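Local coordinates for protein cytochrome B5-HOST origin (Ostreococcus tauri virus 2, PDB 4B8N) that binds haem b and probably carries single electrons between redox partners, as a virus-encoded member of the cytochrome b5 family, at residues Thr19-His24 with Trp31-Asp36; Tyr39-Phe44 with Lys53-Phe58; Glu65-Asp68 with Asn74-Lys77. All coordinates share one frame; numbering follows the deposited sequence. Where two conformers were deposited one is given.

Contact 1 of 3, residues Thr19-His24 with Trp31-Asp36; sequences TEIAKH and WVIIKD
His24 lies flat against Trp31 where the turn after helix 18-22 meets strand 29-34, joining the N-terminal helix of the cytochrome b5 fold to the antiparallel sheet. The aromatic contact is a face-to-face stack: the imidazole and the six-membered ring of the indole have centroids 3.5 Å apart and planes only 3° from parallel. His24 CG lies beside the backbone N, opposite the carbonyl carbon (chi1 -55°), and Trp31 has the same setting, so the two side chains run side by side and point the same way. Next to the stack, His24 CB sits over the five-membered ring in a CH-pi contact.

Polar bonds fix the imidazole in its own plane. In the modelled conformer of Glu20, which has a second one, His24 NE2 donates to Glu20 OE2 at 2.7 Å, from above the carboxylate plane, while ND1 bonds to Asp29 OD1. If both carboxylates stay in place, the imidazole may be protonated. The backbones join as well: Trp31 N donates to His24 O at 3.0 Å in an almost straight bond (175°).

Apolar contacts come from Ile21. It crosses the indole at about a right angle and puts CG1 in the ring plane at its edge, 3.9 Å from Trp31 CE3. Ile21 and Ile33 also cross at about a right angle, with Ile21 CD1 3.8 Å from Ile33 CD1.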
loop_
_atom_site.group_PDB
_atom_site.type_symbol
_atom_site.label_atom_id
_atom_site.label_comp_id
_atom_site.label_asym_id
_atom_site.label_seq_id
_atom_site.Cartn_x
_atom_site.Cartn_y
_atom_site.Cartn_z
ATOM N N THR A 19 -0.343 13.381 -5.160
ATOM C CA THR A 19 0.924 13.821 -5.741
ATOM C C THR A 19 2.109 13.242 -4.979
ATOM O O THR A 19 3.023 12.668 -5.579
ATOM C CB THR A 19 1.006 15.367 -5.814
ATOM O OG1 THR A 19 0.094 15.832 -6.813
ATOM C CG2 THR A 19 2.415 15.849 -6.189
ATOM N N GLU A 20 2.103 13.388 -3.659
ATOM C CA GLU A 20 3.195 12.859 -2.860
ATOM C C GLU A 20 3.208 11.330 -2.902
ATOM O O GLU A 20 4.278 10.715 -2.991
ATOM C CB GLU A 20 3.151 13.386 -1.422
ATOM C CG GLU A 20 4.097 12.687 -0.445
ATOM C CD GLU A 20 5.577 12.939 -0.712
ATOM O OE1 GLU A 20 5.916 13.936 -1.394
ATOM O OE2 GLU A 20 6.411 12.135 -0.225
ATOM N N ILE A 21 2.026 10.718 -2.874
ATOM C CA ILE A 21 1.938 9.245 -2.877
ATOM C C ILE A 21 2.562 8.659 -4.151
ATOM O O ILE A 21 3.335 7.697 -4.103
ATOM C CB ILE A 21 0.479 8.753 -2.691
ATOM C CG1 ILE A 21 -0.043 9.139 -1.304
ATOM C CG2 ILE A 21 0.378 7.232 -2.881
ATOM C CD1 ILE A 21 -1.557 9.108 -1.173
ATOM N N ALA A 22 2.238 9.264 -5.282
ATOM C CA ALA A 22 2.769 8.852 -6.583
ATOM C C ALA A 22 4.302 8.759 -6.639
ATOM O O ALA A 22 4.842 8.009 -7.456
ATOM C CB ALA A 22 2.259 9.786 -7.671
ATOM N N LYS A 23 4.991 9.509 -5.775
ATOM C CA LYS A 23 6.451 9.502 -5.742
ATOM C C LYS A 23 7.033 8.232 -5.114
ATOM O O LYS A 23 8.217 7.937 -5.309
ATOM C CB LYS A 23 6.996 10.751 -5.033
ATOM C CG LYS A 23 6.751 12.046 -5.804
ATOM C CD LYS A 23 7.197 13.271 -5.021
ATOM C CE LYS A 23 6.677 14.531 -5.689
ATOM N NZ LYS A 23 7.069 15.739 -4.920
ATOM N N HIS A 24 6.206 7.494 -4.366
ATOM C CA HIS A 24 6.641 6.263 -3.690
ATOM C C HIS A 24 6.225 5.077 -4.501
ATOM O O HIS A 24 5.328 4.309 -4.125
ATOM C CB HIS A 24 6.110 6.211 -2.258
ATOM C CG HIS A 24 6.477 7.418 -1.449
ATOM N ND1 HIS A 24 7.582 7.458 -0.670
ATOM C CD2 HIS A 24 5.899 8.685 -1.378
ATOM C CE1 HIS A 24 7.681 8.672 -0.095
ATOM N NE2 HIS A 24 6.654 9.426 -0.535
ATOM N N TRP A 31 4.541 2.770 -1.630
ATOM C CA TRP A 31 3.297 3.072 -0.921
ATOM C C TRP A 31 2.162 2.643 -1.764
ATOM O O TRP A 31 2.221 2.765 -2.983
ATOM C CB TRP A 31 3.130 4.558 -0.688
ATOM C CG TRP A 31 4.058 5.208 0.298
ATOM C CD1 TRP A 31 5.171 4.662 0.934
ATOM C CD2 TRP A 31 3.998 6.602 0.757
ATOM N NE1 TRP A 31 5.766 5.595 1.754
ATOM C CE2 TRP A 31 5.116 6.779 1.686
ATOM C CE3 TRP A 31 3.150 7.681 0.507
ATOM C CZ2 TRP A 31 5.355 7.987 2.329
ATOM C CZ3 TRP A 31 3.412 8.896 1.154
ATOM C CH2 TRP A 31 4.484 9.040 2.044
ATOM N N VAL A 32 1.101 2.162 -1.134
ATOM C CA VAL A 32 -0.094 1.710 -1.852
ATOM C C VAL A 32 -1.332 2.219 -1.106
ATOM O O VAL A 32 -1.357 2.188 0.127
ATOM C CB VAL A 32 -0.135 0.160 -1.978
ATOM C CG1 VAL A 32 -1.415 -0.307 -2.647
ATOM C CG2 VAL A 32 1.066 -0.357 -2.760
ATOM N N ILE A 33 -2.334 2.695 -1.855
ATOM C CA ILE A 33 -3.605 3.156 -1.275
ATOM C C ILE A 33 -4.612 2.014 -1.335
ATOM O O ILE A 33 -4.832 1.432 -2.397
ATOM C CB ILE A 33 -4.226 4.375 -2.023
ATOM C CG1 ILE A 33 -3.247 5.559 -2.123
ATOM C CG2 ILE A 33 -5.532 4.813 -1.331
ATOM C CD1 ILE A 33 -3.622 6.582 -3.201
ATOM N N ILE A 34 -5.220 1.699 -0.192
ATOM C CA ILE A 34 -6.336 0.747 -0.126
ATOM C C ILE A 34 -7.424 1.376 0.747
ATOM O O ILE A 34 -7.191 1.668 1.929
ATOM C CB ILE A 34 -5.898 -0.630 0.443
ATOM C CG1 ILE A 34 -4.775 -1.235 -0.410
ATOM C CG2 ILE A 34 -7.091 -1.594 0.553
ATOM C CD1 ILE A 34 -4.150 -2.484 0.169
ATOM N N LYS A 35 -8.595 1.591 0.145
ATOM C CA LYS A 35 -9.735 2.294 0.758
ATOM C C LYS A 35 -9.336 3.596 1.408
ATOM O O LYS A 35 -9.644 3.812 2.584
ATOM C CB LYS A 35 -10.470 1.414 1.784
ATOM C CG LYS A 35 -10.897 0.054 1.244
ATOM C CD LYS A 35 -11.824 -0.679 2.195
ATOM C CE LYS A 35 -11.088 -1.142 3.447
ATOM N NZ LYS A 35 -9.906 -2.004 3.154
ATOM N N ASP A 36 -8.614 4.432 0.659
ATOM C CA ASP A 36 -8.248 5.786 1.087
ATOM C C ASP A 36 -7.283 5.863 2.276
ATOM O O ASP A 36 -7.105 6.940 2.882
ATOM C CB ASP A 36 -9.511 6.635 1.327
ATOM C CG ASP A 36 -10.290 6.915 0.033
ATOM O OD1 ASP A 36 -9.696 6.896 -1.073
ATOM O OD2 ASP A 36 -11.505 7.146 0.121
#

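Contact 2 of 3, residues Tyr39-Phe44 with Lys53-Phe58. With HEM (protoporphyrin IX containing Fe), chain E; SO4 (sulfate ion), chain F.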
loop_
_atom_site.group_PDB
_atom_site.type_symbol
_atom_site.label_atom_id
_atom_site.label_comp_id
_atom_site.label_asym_id
_atom_site.label_seq_id
_atom_site.Cartn_x
_atom_site.Cartn_y
_atom_site.Cartn_z
ATOM N N TYR A 39 -0.598 2.759 2.860
ATOM C CA TYR A 39 0.272 1.779 3.500
ATOM C C TYR A 39 1.676 1.865 2.899
ATOM O O TYR A 39 1.822 1.981 1.690
ATOM C CB TYR A 39 -0.305 0.367 3.291
ATOM C CG TYR A 39 -1.692 0.191 3.880
ATOM C CD1 TYR A 39 -2.844 0.518 3.153
ATOM C CD2 TYR A 39 -1.851 -0.258 5.183
ATOM C CE1 TYR A 39 -4.112 0.375 3.706
ATOM C CE2 TYR A 39 -3.107 -0.419 5.739
ATOM C CZ TYR A 39 -4.232 -0.096 5.012
ATOM O OH TYR A 39 -5.471 -0.258 5.597
ATOM N N ASP A 40 2.701 1.820 3.745
ATOM C CA ASP A 40 4.065 1.697 3.259
ATOM C C ASP A 40 4.410 0.224 3.242
ATOM O O ASP A 40 4.666 -0.374 4.289
ATOM C CB ASP A 40 5.061 2.490 4.107
ATOM C CG ASP A 40 6.505 2.378 3.592
ATOM O OD1 ASP A 40 6.797 1.569 2.684
ATOM O OD2 ASP A 40 7.361 3.118 4.105
ATOM N N LEU A 41 4.391 -0.361 2.047
ATOM C CA LEU A 41 4.577 -1.799 1.915
ATOM C C LEU A 41 6.003 -2.207 1.557
ATOM O O LEU A 41 6.262 -3.377 1.289
ATOM C CB LEU A 41 3.527 -2.409 0.958
ATOM C CG LEU A 41 2.063 -2.206 1.384
ATOM C CD1 LEU A 41 1.084 -2.715 0.337
ATOM C CD2 LEU A 41 1.788 -2.849 2.727
ATOM N N THR A 42 6.938 -1.255 1.609
ATOM C CA THR A 42 8.326 -1.499 1.186
ATOM C C THR A 42 8.897 -2.731 1.913
ATOM O O THR A 42 9.379 -3.688 1.289
ATOM C CB THR A 42 9.211 -0.250 1.456
ATOM O OG1 THR A 42 8.624 0.914 0.851
ATOM C CG2 THR A 42 10.608 -0.441 0.946
ATOM N N LYS A 43 8.806 -2.721 3.238
ATOM C CA LYS A 43 9.337 -3.836 4.026
ATOM C C LYS A 43 8.439 -5.073 3.971
ATOM O O LYS A 43 8.913 -6.201 4.104
ATOM C CB LYS A 43 9.610 -3.397 5.469
ATOM C CG LYS A 43 10.815 -2.472 5.581
ATOM C CD LYS A 43 10.944 -1.885 6.977
ATOM C CE LYS A 43 12.212 -1.055 7.100
ATOM N NZ LYS A 43 12.279 -0.357 8.409
ATOM N N PHE A 44 7.152 -4.877 3.741
ATOM C CA PHE A 44 6.245 -6.023 3.572
ATOM C C PHE A 44 6.485 -6.832 2.289
ATOM O O PHE A 44 6.105 -8.005 2.216
ATOM C CB PHE A 44 4.775 -5.571 3.653
ATOM C CG PHE A 44 3.780 -6.700 3.490
ATOM C CD1 PHE A 44 3.657 -7.698 4.460
ATOM C CD2 PHE A 44 2.972 -6.772 2.352
ATOM C CE1 PHE A 44 2.746 -8.744 4.298
ATOM C CE2 PHE A 44 2.058 -7.806 2.193
ATOM C CZ PHE A 44 1.949 -8.795 3.163
ATOM N N LYS A 53 6.240 -8.469 -6.893
ATOM C CA LYS A 53 5.863 -7.727 -8.103
ATOM C C LYS A 53 4.389 -7.380 -8.197
ATOM O O LYS A 53 4.043 -6.294 -8.683
ATOM C CB LYS A 53 6.330 -8.487 -9.331
ATOM C CG LYS A 53 7.844 -8.546 -9.438
ATOM C CD LYS A 53 8.225 -9.169 -10.769
ATOM C CE LYS A 53 9.231 -10.287 -10.575
ATOM N NZ LYS A 53 8.600 -11.514 -10.009
ATOM N N ALA A 54 3.528 -8.283 -7.714
ATOM C CA ALA A 54 2.088 -8.019 -7.652
ATOM C C ALA A 54 1.792 -6.709 -6.931
ATOM O O ALA A 54 0.892 -5.974 -7.327
ATOM C CB ALA A 54 1.350 -9.161 -6.972
ATOM N N ILE A 55 2.514 -6.443 -5.846
ATOM C CA ILE A 55 2.340 -5.167 -5.135
ATOM C C ILE A 55 3.080 -4.018 -5.804
ATOM O O ILE A 55 2.516 -2.918 -5.940
ATOM C CB ILE A 55 2.716 -5.264 -3.637
ATOM C CG1 ILE A 55 1.923 -6.390 -2.979
ATOM C CG2 ILE A 55 2.437 -3.929 -2.926
ATOM C CD1 ILE A 55 2.296 -6.678 -1.538
ATOM N N ILE A 56 4.328 -4.253 -6.215
ATOM C CA ILE A 56 5.129 -3.203 -6.882
ATOM C C ILE A 56 4.368 -2.628 -8.100
ATOM O O ILE A 56 4.428 -1.429 -8.394
ATOM C CB ILE A 56 6.522 -3.727 -7.321
ATOM C CG1 ILE A 56 7.363 -4.139 -6.104
ATOM C CG2 ILE A 56 7.268 -2.662 -8.105
ATOM C CD1 ILE A 56 8.494 -5.116 -6.433
ATOM N N LEU A 57 3.637 -3.498 -8.788
ATOM C CA LEU A 57 2.748 -3.093 -9.887
ATOM C C LEU A 57 1.846 -1.928 -9.519
ATOM O O LEU A 57 1.476 -1.137 -10.390
ATOM C CB LEU A 57 1.836 -4.247 -10.302
ATOM C CG LEU A 57 2.121 -5.084 -11.539
ATOM C CD1 LEU A 57 1.017 -6.126 -11.711
ATOM C CD2 LEU A 57 2.220 -4.193 -12.768
ATOM N N PHE A 58 1.472 -1.843 -8.240
ATOM C CA PHE A 58 0.571 -0.798 -7.749
ATOM C C PHE A 58 1.278 0.258 -6.889
ATOM O O PHE A 58 0.613 1.073 -6.233
ATOM C CB PHE A 58 -0.627 -1.423 -7.011
ATOM C CG PHE A 58 -1.544 -2.199 -7.918
ATOM C CD1 PHE A 58 -1.245 -3.503 -8.291
ATOM C CD2 PHE A 58 -2.692 -1.607 -8.432
ATOM C CE1 PHE A 58 -2.063 -4.206 -9.165
ATOM C CE2 PHE A 58 -3.526 -2.305 -9.299
ATOM C CZ PHE A 58 -3.214 -3.611 -9.662
HETATM C CHA HEM E . -2.078 -13.433 -1.941
HETATM C CHB HEM E . -1.675 -10.425 2.041
HETATM C CHC HEM E . -1.580 -6.557 -0.834
HETATM C CHD HEM E . -1.911 -9.549 -4.728
HETATM C C1A HEM E . -2.020 -12.899 -0.604
HETATM C C2A HEM E . -2.082 -13.785 0.561
HETATM C C3A HEM E . -1.977 -12.900 1.714
HETATM C C4A HEM E . -1.797 -11.551 1.172
HETATM C CMA HEM E . -1.977 -13.305 3.154
HETATM C CAA HEM E . -2.247 -15.293 0.596
HETATM C CBA HEM E . -3.706 -15.629 0.926
HETATM C CGA HEM E . -4.542 -15.269 -0.279
HETATM O O1A HEM E . -4.452 -15.967 -1.341
HETATM O O2A HEM E . -5.280 -14.267 -0.165
HETATM C C1B HEM E . -1.621 -9.065 1.586
HETATM C C2B HEM E . -1.557 -7.958 2.555
HETATM C C3B HEM E . -1.535 -6.822 1.655
HETATM C C4B HEM E . -1.574 -7.410 0.317
HETATM C CMB HEM E . -1.521 -8.018 4.051
HETATM C CAB HEM E . -1.430 -5.386 2.016
HETATM C CBB HEM E . -2.377 -4.556 1.684
HETATM C C1C HEM E . -1.747 -6.986 -2.181
HETATM C C2C HEM E . -1.766 -6.036 -3.320
HETATM C C3C HEM E . -1.856 -6.946 -4.440
HETATM C C4C HEM E . -1.848 -8.345 -3.935
HETATM C CMC HEM E . -1.695 -4.522 -3.284
HETATM C CAC HEM E . -1.937 -6.542 -5.850
HETATM C CBC HEM E . -3.140 -6.540 -6.372
HETATM C C1D HEM E . -1.937 -10.915 -4.315
HETATM C C2D HEM E . -2.026 -11.996 -5.312
HETATM C C3D HEM E . -2.083 -13.174 -4.461
HETATM C C4D HEM E . -2.000 -12.605 -3.100
HETATM C CMD HEM E . -2.061 -11.936 -6.833
HETATM C CAD HEM E . -2.187 -14.623 -4.847
HETATM C CBD HEM E . -3.620 -15.136 -4.682
HETATM C CGD HEM E . -3.715 -16.652 -4.849
HETATM O O1D HEM E . -2.777 -17.293 -5.386
HETATM O O2D HEM E . -4.751 -17.221 -4.441
HETATM N NA HEM E . -1.999 -11.489 -0.240
HETATM N NB HEM E . -1.670 -8.739 0.284
HETATM N NC HEM E . -1.903 -8.345 -2.538
HETATM N ND HEM E . -1.948 -11.274 -3.004
HETATM FE FE HEM E . -1.694 -9.946 -1.407
HETATM S S SO4 F . 8.082 -12.372 -6.733
HETATM O O1 SO4 F . 9.398 -12.578 -7.388
HETATM O O2 SO4 F . 7.284 -11.341 -7.490
HETATM O O3 SO4 F . 8.351 -11.970 -5.332
HETATM O O4 SO4 F . 7.344 -13.659 -6.701
#
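Ile55 turns CG1 away from its own carbonyl carbon (chi1 -55°) and extends beyond it (chi2 174°), which aims its two branches at different partners, CG2 at Leu41 and CD1 at Phe44. Phe44 answers with CG anti to its backbone N (chi1 -180°), a torsion that carries the ring across to the helix.

Both contacts are apolar, and in each the side chains cross at about a right angle. Leu41 CD1 meets Ile55 CG2 at 3.7 Å. Ile55 CD1 comes in near the plane of the Phe44 ring, at its edge, 3.9 Å from CE2. The same groups rest on one side of the porphyrin: Ile55 CG1 is 3.7 Å from haem C2C, and Phe44 CE2 is 3.6 Å from haem C2B. Val32 of the neighbouring strand backs both Leu41 and Ile55.

The turn that delivers Leu41 is held by Asp40, whose OD1 takes two bonds from Thr42: one from the backbone N at 3.0 Å, closing an Asx turn, and one from OG1 at 2.7 Å. Elsewhere on the helix, Lys53 holds a sulfate, probably from the crystallisation liquor: its backbone N bonds to O2, and NZ to both O2 and O1. Lys52 N adds a further bond to the ion.

The loop after strand 37-40 and helix 52-56 together form one wall of the hydrophobic haem crevice characteristic of cytochrome b5.

Contact 3 of 3, residues Glu65-Asp68 with Asn74-Lys77. With HEM (protoporphyrin IX containing Fe), chain E.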
loop_
_atom_site.group_PDB
_atom_site.type_symbol
_atom_site.label_atom_id
_atom_site.label_comp_id
_atom_site.label_asym_id
_atom_site.label_seq_id
_atom_site.Cartn_x
_atom_site.Cartn_y
_atom_site.Cartn_z
ATOM N N GLU A 65 -9.510 -2.151 -5.501
ATOM C CA GLU A 65 -10.306 -3.131 -6.252
ATOM C C GLU A 65 -9.628 -4.490 -6.339
ATOM O O GLU A 65 -10.253 -5.516 -6.077
ATOM C CB GLU A 65 -10.637 -2.611 -7.659
ATOM C CG GLU A 65 -11.963 -1.860 -7.769
ATOM C CD GLU A 65 -11.887 -0.396 -7.353
ATOM O OE1 GLU A 65 -11.658 -0.112 -6.155
ATOM O OE2 GLU A 65 -12.086 0.480 -8.223
ATOM N N GLU A 66 -8.348 -4.486 -6.695
ATOM C CA GLU A 66 -7.600 -5.729 -6.886
ATOM C C GLU A 66 -7.325 -6.403 -5.540
ATOM O O GLU A 66 -7.300 -7.640 -5.441
ATOM C CB GLU A 66 -6.296 -5.462 -7.645
ATOM C CG GLU A 66 -6.477 -4.941 -9.069
ATOM C CD GLU A 66 -6.814 -3.455 -9.162
ATOM O OE1 GLU A 66 -6.928 -2.759 -8.120
ATOM O OE2 GLU A 66 -6.961 -2.973 -10.306
ATOM N N PHE A 67 -7.121 -5.588 -4.504
ATOM C CA PHE A 67 -6.969 -6.125 -3.155
ATOM C C PHE A 67 -8.273 -6.794 -2.687
ATOM O O PHE A 67 -8.256 -7.958 -2.258
ATOM C CB PHE A 67 -6.480 -5.068 -2.149
ATOM C CG PHE A 67 -6.352 -5.603 -0.752
ATOM C CD1 PHE A 67 -5.159 -6.211 -0.327
ATOM C CD2 PHE A 67 -7.432 -5.548 0.125
ATOM C CE1 PHE A 67 -5.058 -6.747 0.951
ATOM C CE2 PHE A 67 -7.329 -6.070 1.410
ATOM C CZ PHE A 67 -6.146 -6.676 1.822
ATOM N N ASP A 68 -9.397 -6.076 -2.786
ATOM C CA ASP A 68 -10.701 -6.606 -2.379
ATOM C C ASP A 68 -11.067 -7.897 -3.119
ATOM O O ASP A 68 -11.677 -8.788 -2.561
ATOM C CB ASP A 68 -11.803 -5.555 -2.574
ATOM C CG ASP A 68 -11.816 -4.501 -1.469
ATOM O OD1 ASP A 68 -11.168 -4.711 -0.422
ATOM O OD2 ASP A 68 -12.484 -3.460 -1.647
ATOM N N ASN A 74 -10.410 -10.389 6.298
ATOM C CA ASN A 74 -9.617 -10.455 7.533
ATOM C C ASN A 74 -8.095 -10.282 7.389
ATOM O O ASN A 74 -7.376 -10.244 8.386
ATOM C CB ASN A 74 -9.926 -11.760 8.264
ATOM C CG ASN A 74 -9.856 -12.961 7.345
ATOM O OD1 ASN A 74 -8.773 -13.397 6.947
ATOM N ND2 ASN A 74 -11.015 -13.490 6.983
ATOM N N VAL A 75 -7.619 -10.149 6.154
ATOM C CA VAL A 75 -6.182 -10.081 5.842
ATOM C C VAL A 75 -5.463 -8.816 6.363
ATOM O O VAL A 75 -4.386 -8.910 6.947
ATOM C CB VAL A 75 -5.969 -10.258 4.314
ATOM C CG1 VAL A 75 -4.613 -9.750 3.870
ATOM C CG2 VAL A 75 -6.138 -11.721 3.921
ATOM N N LEU A 76 -6.040 -7.639 6.128
ATOM C CA LEU A 76 -5.405 -6.366 6.538
ATOM C C LEU A 76 -5.061 -6.315 8.033
ATOM O O LEU A 76 -3.958 -5.929 8.425
ATOM C CB LEU A 76 -6.309 -5.183 6.189
ATOM C CG LEU A 76 -6.150 -4.491 4.834
ATOM C CD1 LEU A 76 -7.166 -3.367 4.723
ATOM C CD2 LEU A 76 -4.735 -3.963 4.622
ATOM N N LYS A 77 -6.019 -6.723 8.852
ATOM C CA LYS A 77 -5.869 -6.729 10.297
ATOM C C LYS A 77 -4.929 -7.805 10.825
ATOM O O LYS A 77 -4.452 -7.694 11.960
ATOM C CB LYS A 77 -7.244 -6.837 10.966
ATOM C CG LYS A 77 -7.975 -8.158 10.772
ATOM C CD LYS A 77 -9.274 -8.155 11.559
ATOM C CE LYS A 77 -10.067 -9.437 11.343
ATOM N NZ LYS A 77 -11.359 -9.429 12.081
HETATM C CHA HEM E . -2.078 -13.433 -1.941
HETATM C CHB HEM E . -1.675 -10.425 2.041
HETATM C CHC HEM E . -1.580 -6.557 -0.834
HETATM C CHD HEM E . -1.911 -9.549 -4.728
HETATM C C1A HEM E . -2.020 -12.899 -0.604
HETATM C C2A HEM E . -2.082 -13.785 0.561
HETATM C C3A HEM E . -1.977 -12.900 1.714
HETATM C C4A HEM E . -1.797 -11.551 1.172
HETATM C CMA HEM E . -1.977 -13.305 3.154
HETATM C CAA HEM E . -2.247 -15.293 0.596
HETATM C CBA HEM E . -3.706 -15.629 0.926
HETATM C CGA HEM E . -4.542 -15.269 -0.279
HETATM O O1A HEM E . -4.452 -15.967 -1.341
HETATM O O2A HEM E . -5.280 -14.267 -0.165
HETATM C C1B HEM E . -1.621 -9.065 1.586
HETATM C C2B HEM E . -1.557 -7.958 2.555
HETATM C C3B HEM E . -1.535 -6.822 1.655
HETATM C C4B HEM E . -1.574 -7.410 0.317
HETATM C CMB HEM E . -1.521 -8.018 4.051
HETATM C CAB HEM E . -1.430 -5.386 2.016
HETATM C CBB HEM E . -2.377 -4.556 1.684
HETATM C C1C HEM E . -1.747 -6.986 -2.181
HETATM C C2C HEM E . -1.766 -6.036 -3.320
HETATM C C3C HEM E . -1.856 -6.946 -4.440
HETATM C C4C HEM E . -1.848 -8.345 -3.935
HETATM C CMC HEM E . -1.695 -4.522 -3.284
HETATM C CAC HEM E . -1.937 -6.542 -5.850
HETATM C CBC HEM E . -3.140 -6.540 -6.372
HETATM C C1D HEM E . -1.937 -10.915 -4.315
HETATM C C2D HEM E . -2.026 -11.996 -5.312
HETATM C C3D HEM E . -2.083 -13.174 -4.461
HETATM C C4D HEM E . -2.000 -12.605 -3.100
HETATM C CMD HEM E . -2.061 -11.936 -6.833
HETATM C CAD HEM E . -2.187 -14.623 -4.847
HETATM C CBD HEM E . -3.620 -15.136 -4.682
HETATM C CGD HEM E . -3.715 -16.652 -4.849
HETATM O O1D HEM E . -2.777 -17.293 -5.386
HETATM O O2D HEM E . -4.751 -17.221 -4.441
HETATM N NA HEM E . -1.999 -11.489 -0.240
HETATM N NB HEM E . -1.670 -8.739 0.284
HETATM N NC HEM E . -1.903 -8.345 -2.538
HETATM N ND HEM E . -1.948 -11.274 -3.004
HETATM FE FE HEM E . -1.694 -9.946 -1.407
#
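Phe67 CZ touches Leu76 CG at 3.7 Å and Val75 CG1 at 4.0 Å, both approaching the ring obliquely, so the far end of one aromatic side chain bridges two successive residues of the facing helix. No hydrogen bond crosses between the segments; the contact is wholly apolar and small.

The haem supplies the rest of this first shell. Phe67 brings an edge of its ring to the porphyrin, with the methine carbon CHC in the ring plane, and CE1 lies 3.5 Å from the vinyl carbon CBB. Leu76 CD2 reaches the same vinyl group, 3.8 Å from CBB, so both side chains touch the vinyl end from the same flank. Val75 CG1 leans over another part of the rim, 3.5 Å from haem CHB and just as near the methyl carbon CMB. Glu66 CB meets the second vinyl group, 3.6 Å from haem CBC.

Helix 64-70 and helix 75-79 form the helical pair that frames one side of the haem crevice in the cytochrome b5 fold, and Phe67 spans the gap between them.

What places these groups lies in the helices and the loop linking them. The chi1 of Phe67 (179°) extends the ring away from the backbone N, toward the second helix, and Val75 has CG1 in a similar setting (chi1 161°), directed at the haem. His71 stacks its ring with that of Phe67 and bonds through ND1 to Phe67 O, two ties that hold the imidazole's orientation; cytochromes b5 hold their iron between two histidines, and His71 is consistent with being one of them. Farther out, Lys35 packs against Leu76, and Phe58 against Glu66.

The touching residues of contact 1 lie off the haem, although Ile34 of the same strand reaches it; they combine an aromatic stack, hydrogen bonds and aliphatic packing, whereas the cross-segment pairs of contacts 2 and 3 are purely apolar and continue onto the porphyrin from its two opposite faces. Contacts 1 and 2 share the sheet: strands 29-34 and 37-40 are neighbours, bonded from Val32 O to Tyr39 N. All three are buried; contact 3 is the most peripheral, its centre about 11 Å from the centre of the chain, with Leu76 partly exposed. It meets contact 1 where Ile34 CD1 packs on Phe67 and contact 2 where Tyr39 OH approaches Leu76 CD1.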